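Local coordinates for protein putative Chlorite dismutase TA0507 (Thermoplasma acidophilum, PDB 3DTZ) that is of unknown function but belongs to the chlorite dismutase family, whose members generally bind heme and act as oxidoreductases, at residues D[53-58]-D[65-70]; D[80-85]-D[180-185]. All blocks are in the same frame, centred on the assembly; numbering follows the deposited sequence.

How the contacts relate
Contact 1 (53-58 with 65-70) and contact 2 (80-85 with 180-185) use opposite sides of one hairpin, and their centres are about 13 Å apart. Strands 64-72 and 79-85 are antiparallel neighbours, with Y70 N 2.8 Å from I80 O and N66 OD1 2.5 Å from S84 OG, both probable hydrogen bonds. On the outer side, F67 meets helix 41-60 in contact 1, and the F58 ring also reaches Y83, with F58 CE1 3.5 Å from Y83 CG. On the inner side, W82 extends toward strand 180-185 in contact 2. Heme binding is inferred from the family, and neither contact is known to line a heme site.

Contact 1 of 2, residues D[53-58]-D[65-70]; sequences SIDEFF and INFHIY
F67 carries strand 65-70 onto helix 53-58, laying its ring flat against that of F58. The planes are 1° apart and the centroids 3.9 Å apart, an offset stack in which F67 CD1 sits over the centre of the F58 ring and F58 CD2 over the centre of the F67 ring. F67 has its CG anti to the backbone N (chi1 168°), which carries the ring off the strand to the helix. F58 is sandwiched, since F57 CD2 lies over its other face, toward the rim, and I54 CG2 lies in the plane of its edge. That same methyl comes obliquely to F67, with I54 CG2 3.7 Å from F67 CZ. Next round the rim, D55 OD1 lies in the ring plane at the edge, 3.6 Å from both F67 CD2 and F67 CE2, where the slightly positive ring hydrogens would favour an anionic oxygen. A leucine in place of F67 would probably leave the F58 face without its flat mate and D55 OD1 without the ring edge it borders. Helix 41-60 and strands 64-72 and 79-85 belong to the N-terminal ferredoxin-like half of the chain, in which two helices cover one face of the sheet; F58 also touches A94 of the second, helix 88-102. Here the short helix and strand segments run antiparallel, their axes 9.2 Å apart at closest. At the backbone of F67 a water lies 3.1 Å from F67 O and 2.8 Å from D55 OD1, within hydrogen-bonding distance of both, though it may not serve both at once.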
# COMPACT_ATOMS: atom_id res chain seq x y z
N SER D 53 31.55 -9.32 9.37
CA SER D 53 32.12 -9.13 8.04
C SER D 53 31.67 -7.84 7.33
O SER D 53 32.49 -7.16 6.71
CB SER D 53 31.89 -10.36 7.16
OG SER D 53 32.55 -10.18 5.92
N ILE D 54 30.38 -7.51 7.43
CA ILE D 54 29.89 -6.23 6.91
C ILE D 54 30.66 -5.07 7.54
O ILE D 54 31.17 -4.20 6.85
CB ILE D 54 28.35 -6.07 7.14
CG1 ILE D 54 27.60 -7.12 6.33
CG2 ILE D 54 27.89 -4.65 6.76
CD1 ILE D 54 26.08 -7.07 6.46
N ASP D 55 30.81 -5.12 8.86
CA ASP D 55 31.51 -4.08 9.58
C ASP D 55 32.97 -3.95 9.09
O ASP D 55 33.46 -2.84 8.87
CB ASP D 55 31.43 -4.37 11.08
CG ASP D 55 31.98 -3.25 11.91
OD1 ASP D 55 31.38 -2.17 11.96
OD2 ASP D 55 33.02 -3.46 12.52
N GLU D 56 33.62 -5.10 8.87
CA GLU D 56 34.98 -5.15 8.35
C GLU D 56 35.10 -4.55 6.94
O GLU D 56 36.10 -3.91 6.62
CB GLU D 56 35.56 -6.58 8.42
CG GLU D 56 35.12 -7.55 7.32
CD GLU D 56 35.67 -8.99 7.48
OE1 GLU D 56 35.85 -9.44 8.63
OE2 GLU D 56 35.91 -9.66 6.45
N PHE D 57 34.08 -4.78 6.10
CA PHE D 57 34.01 -4.21 4.74
C PHE D 57 34.11 -2.67 4.79
O PHE D 57 34.87 -2.06 4.04
CB PHE D 57 32.71 -4.64 4.05
CG PHE D 57 32.40 -3.90 2.78
CD1 PHE D 57 32.90 -4.35 1.53
CD2 PHE D 57 31.58 -2.77 2.80
CE1 PHE D 57 32.62 -3.67 0.34
CE2 PHE D 57 31.28 -2.09 1.61
CZ PHE D 57 31.80 -2.54 0.37
N PHE D 58 33.31 -2.08 5.67
CA PHE D 58 33.30 -0.62 5.84
C PHE D 58 34.61 -0.12 6.46
O PHE D 58 35.15 0.88 6.02
CB PHE D 58 32.05 -0.16 6.62
CG PHE D 58 30.79 -0.21 5.78
CD1 PHE D 58 30.47 0.83 4.92
CD2 PHE D 58 29.95 -1.34 5.82
CE1 PHE D 58 29.31 0.76 4.13
CE2 PHE D 58 28.80 -1.44 5.03
CZ PHE D 58 28.47 -0.38 4.18
N ILE D 65 33.28 7.35 5.30
CA ILE D 65 33.43 8.34 6.37
C ILE D 65 32.87 7.81 7.71
O ILE D 65 33.52 7.95 8.77
CB ILE D 65 32.82 9.69 5.95
CG1 ILE D 65 33.60 10.22 4.72
CG2 ILE D 65 32.79 10.69 7.16
CD1 ILE D 65 32.99 11.46 4.01
N ASN D 66 31.70 7.17 7.64
CA ASN D 66 31.13 6.50 8.81
C ASN D 66 30.35 5.26 8.39
O ASN D 66 29.97 5.10 7.20
CB ASN D 66 30.29 7.47 9.71
CG ASN D 66 28.96 7.87 9.08
OD1 ASN D 66 28.81 7.90 7.86
ND2 ASN D 66 27.98 8.17 9.93
N PHE D 67 30.17 4.37 9.37
CA PHE D 67 29.28 3.21 9.20
C PHE D 67 28.85 2.81 10.60
O PHE D 67 29.68 2.51 11.47
CB PHE D 67 30.01 2.02 8.55
CG PHE D 67 29.22 0.75 8.63
CD1 PHE D 67 28.06 0.63 7.87
CD2 PHE D 67 29.58 -0.26 9.51
CE1 PHE D 67 27.26 -0.54 7.94
CE2 PHE D 67 28.81 -1.44 9.59
CZ PHE D 67 27.67 -1.57 8.82
N HIS D 68 27.54 2.84 10.84
CA HIS D 68 27.00 2.45 12.15
C HIS D 68 25.81 1.51 11.95
O HIS D 68 25.06 1.65 10.99
CB HIS D 68 26.57 3.69 12.94
CG HIS D 68 27.67 4.70 13.13
ND1 HIS D 68 28.85 4.39 13.76
CD2 HIS D 68 27.76 6.01 12.78
CE1 HIS D 68 29.64 5.46 13.76
NE2 HIS D 68 29.00 6.45 13.17
N ILE D 69 25.63 0.60 12.90
CA ILE D 69 24.51 -0.35 12.87
C ILE D 69 23.59 -0.00 14.06
O ILE D 69 24.11 0.35 15.13
CB ILE D 69 25.02 -1.83 12.99
CG1 ILE D 69 26.09 -2.10 11.93
CG2 ILE D 69 23.82 -2.78 12.78
CD1 ILE D 69 26.84 -3.41 12.10
N TYR D 70 22.27 -0.12 13.89
CA TYR D 70 21.30 0.13 14.96
C TYR D 70 20.28 -1.00 15.05
O TYR D 70 19.84 -1.54 14.03
CB TYR D 70 20.53 1.43 14.71
CG TYR D 70 21.44 2.60 14.63
CD1 TYR D 70 22.02 2.97 13.41
CD2 TYR D 70 21.78 3.30 15.78
CE1 TYR D 70 22.93 4.04 13.34
CE2 TYR D 70 22.68 4.38 15.74
CZ TYR D 70 23.23 4.75 14.51
OH TYR D 70 24.10 5.80 14.45
O HOH W 1 31.81 0.50 12.61

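Contact 2 of 2, residues D[80-85]-D[180-185]; sequences IFWYSS and RSYTTY
T184 OG1, two residues on from the Y182 that meets W82, is gripped twice, by V195 O and by S114 OG, so strand 180-185 is tied by a side chain to both of its neighbours in the sheet. Y182 has its own polar anchor: its hydroxyl bonds S131 OG, which helps fix the swing of the ring. The Y182 ring, so held at its hydroxyl, lies beside W82. The touch itself is narrow. The far corner of the indole, W82 CH2, stands 3.9 Å from Y182 CE2, the ring carbon next to the one bearing the hydroxyl. The planes are inclined at 56°, and the centroid of the indole's six-membered ring is 5.8 Å from that of the tyrosine, so the pair is neither a stack nor an edge-to-face contact; the rings meet obliquely, at one pair of carbons, and the two side chains cross at about a right angle. The two CA atoms, of W82 and Y182, are 12.5 Å apart, and the side chains span that gap. With chi1 at 173° the W82 indole extends away from its own backbone N, so that CH2 leads toward Y182. The rest of the indole is hemmed in by N66 and Y70 on strand 64-72 and by L197 and E199 on strand 194-200. Strands 79-85 and 180-185 belong to different halves of the chain and are not paired with each other; W82 and Y182 meet across the inside of the curled antiparallel sheet, an aromatic filling that suits the β-barrel made by two ferredoxin-like halves in the chlorite dismutase family.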
# COMPACT_ATOMS: atom_id res chain seq x y z
N ILE D 80 19.16 -1.46 11.26
CA ILE D 80 19.30 -0.26 10.41
C ILE D 80 20.79 -0.01 10.23
O ILE D 80 21.55 -0.13 11.18
CB ILE D 80 18.68 0.98 11.10
CG1 ILE D 80 17.21 0.74 11.45
CG2 ILE D 80 18.84 2.26 10.20
CD1 ILE D 80 16.68 1.60 12.67
N PHE D 81 21.18 0.29 8.99
CA PHE D 81 22.56 0.62 8.63
C PHE D 81 22.61 2.08 8.18
O PHE D 81 21.74 2.54 7.44
CB PHE D 81 22.99 -0.25 7.42
CG PHE D 81 23.05 -1.73 7.72
CD1 PHE D 81 24.07 -2.24 8.55
CD2 PHE D 81 22.09 -2.61 7.22
CE1 PHE D 81 24.14 -3.60 8.85
CE2 PHE D 81 22.15 -3.99 7.53
CZ PHE D 81 23.19 -4.48 8.33
N TRP D 82 23.64 2.80 8.59
CA TRP D 82 23.86 4.17 8.13
C TRP D 82 25.34 4.30 7.72
O TRP D 82 26.21 3.94 8.47
CB TRP D 82 23.55 5.15 9.27
CG TRP D 82 23.88 6.59 9.01
CD1 TRP D 82 23.80 7.27 7.80
CD2 TRP D 82 24.34 7.54 9.98
NE1 TRP D 82 24.20 8.58 7.98
CE2 TRP D 82 24.52 8.78 9.30
CE3 TRP D 82 24.60 7.47 11.37
CZ2 TRP D 82 24.94 9.95 9.97
CZ3 TRP D 82 25.03 8.63 12.04
CH2 TRP D 82 25.22 9.86 11.33
N TYR D 83 25.60 4.80 6.51
CA TYR D 83 27.02 5.03 6.11
C TYR D 83 27.10 6.20 5.14
O TYR D 83 26.09 6.55 4.50
CB TYR D 83 27.62 3.77 5.45
CG TYR D 83 26.81 3.20 4.33
CD1 TYR D 83 26.97 3.64 3.01
CD2 TYR D 83 25.81 2.25 4.60
CE1 TYR D 83 26.16 3.10 1.97
CE2 TYR D 83 25.03 1.72 3.60
CZ TYR D 83 25.21 2.14 2.30
OH TYR D 83 24.38 1.60 1.34
N SER D 84 28.31 6.75 5.01
CA SER D 84 28.54 7.98 4.22
C SER D 84 29.87 7.90 3.48
O SER D 84 30.80 7.29 3.96
CB SER D 84 28.52 9.21 5.12
OG SER D 84 27.48 9.15 6.09
N SER D 85 29.95 8.57 2.32
CA SER D 85 31.18 8.62 1.51
C SER D 85 31.06 9.74 0.48
O SER D 85 29.97 10.02 0.03
CB SER D 85 31.38 7.32 0.72
OG SER D 85 32.59 7.36 -0.06
N ARG D 180 22.81 15.82 17.45
CA ARG D 180 23.53 16.14 16.22
C ARG D 180 22.56 16.00 15.09
O ARG D 180 22.01 14.92 14.88
CB ARG D 180 24.73 15.22 15.98
CG ARG D 180 25.57 15.15 17.22
CD ARG D 180 27.00 14.94 16.92
NE ARG D 180 27.37 13.54 16.91
CZ ARG D 180 28.02 12.92 17.90
NH1 ARG D 180 28.36 13.55 19.00
NH2 ARG D 180 28.32 11.66 17.77
N SER D 181 22.41 17.09 14.34
CA SER D 181 21.41 17.17 13.27
C SER D 181 22.06 17.22 11.89
O SER D 181 23.02 17.97 11.68
CB SER D 181 20.55 18.41 13.47
OG SER D 181 19.60 18.56 12.44
N TYR D 182 21.50 16.45 10.95
CA TYR D 182 21.97 16.46 9.57
C TYR D 182 20.79 16.53 8.60
O TYR D 182 19.91 15.65 8.62
CB TYR D 182 22.79 15.20 9.27
CG TYR D 182 23.86 14.86 10.26
CD1 TYR D 182 25.15 15.40 10.14
CD2 TYR D 182 23.62 13.95 11.28
CE1 TYR D 182 26.16 15.05 11.05
CE2 TYR D 182 24.63 13.61 12.19
CZ TYR D 182 25.88 14.16 12.06
OH TYR D 182 26.84 13.82 12.97
N THR D 183 20.79 17.55 7.76
CA THR D 183 19.84 17.68 6.68
C THR D 183 20.51 17.19 5.40
O THR D 183 21.66 17.58 5.09
CB THR D 183 19.37 19.14 6.48
OG1 THR D 183 18.66 19.57 7.65
CG2 THR D 183 18.44 19.23 5.29
N THR D 184 19.81 16.33 4.67
CA THR D 184 20.37 15.79 3.45
C THR D 184 19.31 15.97 2.36
O THR D 184 18.10 15.98 2.66
CB THR D 184 20.78 14.28 3.58
OG1 THR D 184 19.61 13.44 3.52
CG2 THR D 184 21.60 14.01 4.86
N TYR D 185 19.78 16.11 1.13
CA TYR D 185 18.86 16.35 0.02
C TYR D 185 18.87 15.25 -1.01
O TYR D 185 19.91 14.63 -1.27
CB TYR D 185 19.04 17.72 -0.61
CG TYR D 185 20.39 18.02 -1.21
CD1 TYR D 185 21.44 18.56 -0.41
CD2 TYR D 185 20.64 17.83 -2.57
CE1 TYR D 185 22.70 18.86 -0.97
CE2 TYR D 185 21.91 18.13 -3.14
CZ TYR D 185 22.91 18.65 -2.34
OH TYR D 185 24.15 18.95 -2.93